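3-hydroxyacyl-thioester dehydratase X (Mycobacterium tuberculosis, PDB 4OOB) catalyses the reversible hydration of trans-2-enoyl-CoA to (3R)-3-hydroxyacyl-CoA, with a broad chain-length range and a preference for C8 to C12 substrates. Local coordinates at residues A[23-31]-A[160-168]. Residues are numbered along the deposited sequence; the frame is centred on the assembly and turned at random.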
ATOM      1  N   ASN A  23       5.230  -9.694 -14.360  1.00 25.86           N
ATOM      2  CA  ASN A  23       5.344  -8.803 -13.228  1.00 24.64           C
ATOM      3  C   ASN A  23       4.186  -9.068 -12.262  1.00 22.72           C
ATOM      4  O   ASN A  23       4.380  -9.125 -11.067  1.00 22.12           O
ATOM      5  CB  ASN A  23       5.322  -7.370 -13.711  1.00 26.59           C
ATOM      6  CG  ASN A  23       5.623  -6.424 -12.608  1.00 27.60           C
ATOM      7  OD1 ASN A  23       4.766  -5.675 -12.153  1.00 32.31           O
ATOM      8  ND2 ASN A  23       6.816  -6.508 -12.111  1.00 27.31           N
ATOM      9  N   VAL A  24       2.987  -9.281 -12.803  1.00 21.80           N
ATOM     10  CA  VAL A  24       1.852  -9.684 -11.992  1.00 22.62           C
ATOM     11  C   VAL A  24       2.185 -10.998 -11.245  1.00 21.93           C
ATOM     12  O   VAL A  24       2.004 -11.075 -10.032  1.00 20.97           O
ATOM     13  CB  VAL A  24       0.535  -9.873 -12.796  1.00 23.34           C
ATOM     14  CG1 VAL A  24      -0.635 -10.168 -11.840  1.00 23.43           C
ATOM     15  CG2 VAL A  24       0.235  -8.668 -13.674  1.00 23.32           C
ATOM     16  N   ALA A  25       2.687 -11.991 -11.974  1.00 21.99           N
ATOM     17  CA  ALA A  25       3.020 -13.307 -11.388  1.00 22.78           C
ATOM     18  C   ALA A  25       4.027 -13.137 -10.286  1.00 21.46           C
ATOM     19  O   ALA A  25       3.911 -13.734  -9.245  1.00 21.80           O
ATOM     20  CB  ALA A  25       3.575 -14.271 -12.447  1.00 22.23           C
ATOM     21  N   ALA A  26       5.024 -12.306 -10.541  1.00 21.25           N
ATOM     22  CA  ALA A  26       6.113 -12.136  -9.591  1.00 20.62           C
ATOM     23  C   ALA A  26       5.588 -11.462  -8.347  1.00 19.46           C
ATOM     24  O   ALA A  26       6.026 -11.806  -7.263  1.00 19.77           O
ATOM     25  CB  ALA A  26       7.256 -11.327 -10.201  1.00 20.30           C
ATOM     26  N   TYR A  27       4.677 -10.497  -8.538  1.00 19.15           N
ATOM     27  CA  TYR A  27       3.997  -9.747  -7.459  1.00 18.44           C
ATOM     28  C   TYR A  27       3.098 -10.655  -6.654  1.00 18.23           C
ATOM     29  O   TYR A  27       3.129 -10.650  -5.421  1.00 17.59           O
ATOM     30  CB  TYR A  27       3.160  -8.565  -8.046  1.00 17.80           C
ATOM     31  CG  TYR A  27       2.268  -7.775  -7.057  1.00 17.26           C
ATOM     32  CD1 TYR A  27       0.985  -8.229  -6.684  1.00 17.43           C
ATOM     33  CD2 TYR A  27       2.688  -6.554  -6.523  1.00 17.22           C
ATOM     34  CE1 TYR A  27       0.168  -7.490  -5.820  1.00 16.44           C
ATOM     35  CE2 TYR A  27       1.886  -5.814  -5.670  1.00 16.54           C
ATOM     36  CZ  TYR A  27       0.630  -6.285  -5.300  1.00 16.16           C
ATOM     37  OH  TYR A  27      -0.155  -5.526  -4.443  1.00 15.31           O
ATOM     38  N   ALA A  28       2.242 -11.399  -7.340  1.00 19.18           N
ATOM     39  CA  ALA A  28       1.432 -12.374  -6.652  1.00 19.41           C
ATOM     40  C   ALA A  28       2.345 -13.310  -5.838  1.00 20.29           C
ATOM     41  O   ALA A  28       2.071 -13.545  -4.662  1.00 22.65           O
ATOM     42  CB  ALA A  28       0.578 -13.139  -7.642  1.00 20.16           C
ATOM     43  N   ALA A  29       3.467 -13.783  -6.396  1.00 18.94           N
ATOM     44  CA  ALA A  29       4.328 -14.717  -5.634  1.00 18.26           C
ATOM     45  C   ALA A  29       4.910 -14.082  -4.375  1.00 17.64           C
ATOM     46  O   ALA A  29       4.882 -14.665  -3.267  1.00 17.13           O
ATOM     47  CB  ALA A  29       5.464 -15.251  -6.507  1.00 18.13           C
ATOM     48  N   VAL A  30       5.467 -12.885  -4.533  1.00 17.18           N
ATOM     49  CA  VAL A  30       6.097 -12.229  -3.373  1.00 17.05           C
ATOM     50  C   VAL A  30       5.075 -11.842  -2.277  1.00 15.95           C
ATOM     51  O   VAL A  30       5.403 -11.920  -1.089  1.00 14.89           O
ATOM     52  CB  VAL A  30       6.975 -11.024  -3.778  1.00 17.30           C
ATOM     53  CG1 VAL A  30       6.120  -9.874  -4.244  1.00 17.93           C
ATOM     54  CG2 VAL A  30       7.802 -10.546  -2.604  1.00 17.63           C
ATOM     55  N   THR A  31       3.873 -11.392  -2.674  1.00 15.43           N
ATOM     56  CA  THR A  31       2.837 -11.024  -1.698  1.00 15.70           C
ATOM     57  C   THR A  31       2.061 -12.211  -1.139  1.00 16.45           C
ATOM     58  O   THR A  31       1.333 -12.056  -0.152  1.00 16.60           O
ATOM     59  CB  THR A  31       1.861  -9.987  -2.251  1.00 15.64           C
ATOM     60  OG1 THR A  31       1.178 -10.508  -3.405  1.00 15.66           O
ATOM     61  CG2 THR A  31       2.621  -8.709  -2.622  1.00 15.15           C
ATOM     62  N   LYS A 160      12.535 -10.849   1.822  1.00 18.83           N
ATOM     63  CA  LYS A 160      11.195 -10.722   1.194  1.00 18.48           C
ATOM     64  C   LYS A 160      10.909  -9.245   0.734  1.00 17.71           C
ATOM     65  O   LYS A 160      10.368  -9.006  -0.378  1.00 18.02           O
ATOM     66  CB  LYS A 160      10.151 -11.179   2.175  1.00 18.59           C
ATOM     67  CG  LYS A 160       8.701 -10.966   1.757  1.00 19.00           C
ATOM     68  CD  LYS A 160       8.323 -11.854   0.585  1.00 19.58           C
ATOM     69  CE  LYS A 160       8.555 -13.353   0.796  1.00 19.94           C
ATOM     70  NZ  LYS A 160       7.892 -13.817   2.039  1.00 19.97           N
ATOM     71  N   ILE A 161      11.351  -8.283   1.536  1.00 16.97           N
ATOM     72  CA  ILE A 161      11.079  -6.862   1.266  1.00 16.06           C
ATOM     73  C   ILE A 161      12.066  -6.270   0.233  1.00 16.57           C
ATOM     74  O   ILE A 161      11.670  -5.369  -0.519  1.00 15.71           O
ATOM     75  CB  ILE A 161      10.990  -6.044   2.588  1.00 15.39           C
ATOM     76  CG1 ILE A 161       9.803  -6.527   3.400  1.00 15.19           C
ATOM     77  CG2 ILE A 161      10.918  -4.506   2.369  1.00 15.05           C
ATOM     78  CD1 ILE A 161       8.443  -6.305   2.757  1.00 15.22           C
ATOM     79  N   ARG A 162      13.310  -6.768   0.161  1.00 18.12           N
ATOM     80  CA  ARG A 162      14.166  -6.494  -1.030  1.00 19.16           C
ATOM     81  C   ARG A 162      13.454  -7.057  -2.264  1.00 19.37           C
ATOM     82  O   ARG A 162      13.366  -6.385  -3.272  1.00 18.30           O
ATOM     83  CB  ARG A 162      15.628  -7.042  -0.930  1.00 20.36           C
ATOM     84  CG  ARG A 162      16.529  -6.323   0.079  1.00 21.80           C
ATOM     85  CD  ARG A 162      18.018  -6.746   0.074  1.00 23.26           C
ATOM     86  NE  ARG A 162      18.169  -8.121   0.581  1.00 25.55           N
ATOM     87  CZ  ARG A 162      18.314  -8.482   1.854  1.00 25.84           C
ATOM     88  NH1 ARG A 162      18.390  -7.582   2.834  1.00 28.51           N
ATOM     89  NH2 ARG A 162      18.432  -9.751   2.156  1.00 25.47           N
ATOM     90  N   ARG A 163      12.888  -8.261  -2.184  1.00 20.49           N
ATOM     91  CA  ARG A 163      12.176  -8.796  -3.367  1.00 22.16           C
ATOM     92  C   ARG A 163      10.939  -7.974  -3.741  1.00 19.23           C
ATOM     93  O   ARG A 163      10.684  -7.744  -4.925  1.00 17.70           O
ATOM     94  CB  ARG A 163      11.759 -10.274  -3.214  1.00 25.25           C
ATOM     95  CG  ARG A 163      12.786 -11.288  -3.654  1.00 29.49           C
ATOM     96  CD  ARG A 163      12.078 -12.551  -4.170  1.00 32.42           C
ATOM     97  NE  ARG A 163      11.469 -13.251  -3.061  1.00 32.09           N
ATOM     98  CZ  ARG A 163      10.326 -13.950  -3.079  1.00 33.04           C
ATOM     99  NH1 ARG A 163       9.560 -14.078  -4.161  1.00 32.18           N
ATOM    100  NH2 ARG A 163       9.943 -14.532  -1.955  1.00 30.68           N
ATOM    101  N   TYR A 164      10.158  -7.586  -2.730  1.00 18.15           N
ATOM    102  CA  TYR A 164       8.972  -6.736  -2.939  1.00 16.92           C
ATOM    103  C   TYR A 164       9.345  -5.402  -3.623  1.00 17.55           C
ATOM    104  O   TYR A 164       8.628  -4.896  -4.489  1.00 16.82           O
ATOM    105  CB  TYR A 164       8.228  -6.456  -1.611  1.00 16.75           C
ATOM    106  CG  TYR A 164       7.002  -5.636  -1.904  1.00 15.92           C
ATOM    107  CD1 TYR A 164       5.915  -6.186  -2.580  1.00 15.64           C
ATOM    108  CD2 TYR A 164       6.981  -4.280  -1.638  1.00 14.84           C
ATOM    109  CE1 TYR A 164       4.815  -5.389  -2.924  1.00 15.25           C
ATOM    110  CE2 TYR A 164       5.905  -3.492  -1.995  1.00 13.95           C
ATOM    111  CZ  TYR A 164       4.819  -4.022  -2.616  1.00 14.21           C
ATOM    112  OH  TYR A 164       3.721  -3.180  -2.951  1.00 13.57           O
ATOM    113  N   ALA A 165      10.495  -4.836  -3.261  1.00 17.90           N
ATOM    114  CA  ALA A 165      10.915  -3.568  -3.878  1.00 17.77           C
ATOM    115  C   ALA A 165      11.037  -3.698  -5.382  1.00 18.65           C
ATOM    116  O   ALA A 165      10.519  -2.847  -6.123  1.00 17.82           O
ATOM    117  CB  ALA A 165      12.229  -3.099  -3.281  1.00 16.96           C
ATOM    118  N   ALA A 166      11.743  -4.738  -5.826  1.00 18.77           N
ATOM    119  CA  ALA A 166      11.886  -5.045  -7.274  1.00 21.40           C
ATOM    120  C   ALA A 166      10.543  -5.203  -8.046  1.00 22.62           C
ATOM    121  O   ALA A 166      10.413  -4.867  -9.225  1.00 22.50           O
ATOM    122  CB  ALA A 166      12.732  -6.314  -7.445  1.00 21.43           C
ATOM    123  N   VAL A 167       9.534  -5.675  -7.352  1.00 24.72           N
ATOM    124  CA  VAL A 167       8.298  -6.024  -8.003  1.00 26.75           C
ATOM    125  C   VAL A 167       7.215  -4.952  -7.897  1.00 25.11           C
ATOM    126  O   VAL A 167       6.494  -4.829  -8.823  1.00 27.76           O
ATOM    127  CB  VAL A 167       7.842  -7.401  -7.476  1.00 28.44           C
ATOM    128  CG1 VAL A 167       6.571  -7.869  -8.146  1.00 30.69           C
ATOM    129  CG2 VAL A 167       8.947  -8.413  -7.703  1.00 28.01           C
ATOM    130  N   GLY A 168       7.182  -4.127  -6.846  1.00 25.26           N
ATOM    131  CA  GLY A 168       6.065  -3.238  -6.524  1.00 26.32           C
ATOM    132  C   GLY A 168       6.185  -1.700  -6.750  1.00 28.98           C
ATOM    133  O   GLY A 168       5.426  -0.820  -6.132  1.00 25.39           O
TER
HETATM  134  O   HOH W   1       1.206  -3.937  -2.756  1.00 11.76           O
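Val30 and Val167 carry the apolar packing between helix 23-31 and helix 160-167, a worked example of how two nearly antiparallel helices (156° between their directions) come together through small branched side chains. In Val167 a chi1 of -178° sends CG1 away from its own backbone N and against the backbone of the other helix, 3.3 Å from CA of Tyr27, and both of its methyls touch CB of Ala26. CG1 also lies at the edge of the Tyr27 ring. Val30 splits its branches: CG1 meets the edge of the Tyr164 ring, 4.1 Å from CD1, and CG2 presses on CD of Lys160 at a tight 3.5 Å. The same CG2 lies over one face of the Arg163 guanidinium, 4.2 Å above its plane.

The side chains of Tyr27 and Tyr164 lie side by side, pointing the same way, with CE2 of Tyr27 4.0 Å from CE1 of Tyr164. CG2 of Thr31 sits over the centre of one face of the Tyr27 ring, 4.1 Å above its plane, while also touching Tyr164. Thr31 is held there by its own hydroxyl: OG1, placed between N and C (chi1 61°), bonds to Tyr27 O, which Thr31 N reaches from the opposite face of the carbonyl plane.

Polar linkage across the pair runs through one water, 2.7 Å from Tyr27 OH and 2.6 Å from Tyr164 OH. Tyr27 OH is also hydrogen-bonded to Thr42, and the Tyr164 ring meets His192 edge-to-face. Helix 193-199 packs against both tyrosines, through Ala198 and Met194. In this hotdog-fold dehydratase, helix 21-31 packs antiparallel against helix 158-167 of the MaoC-like domain, whose C-terminal end leads into the GDHNPIH sequence characteristic of R-specific enoyl-CoA hydratases.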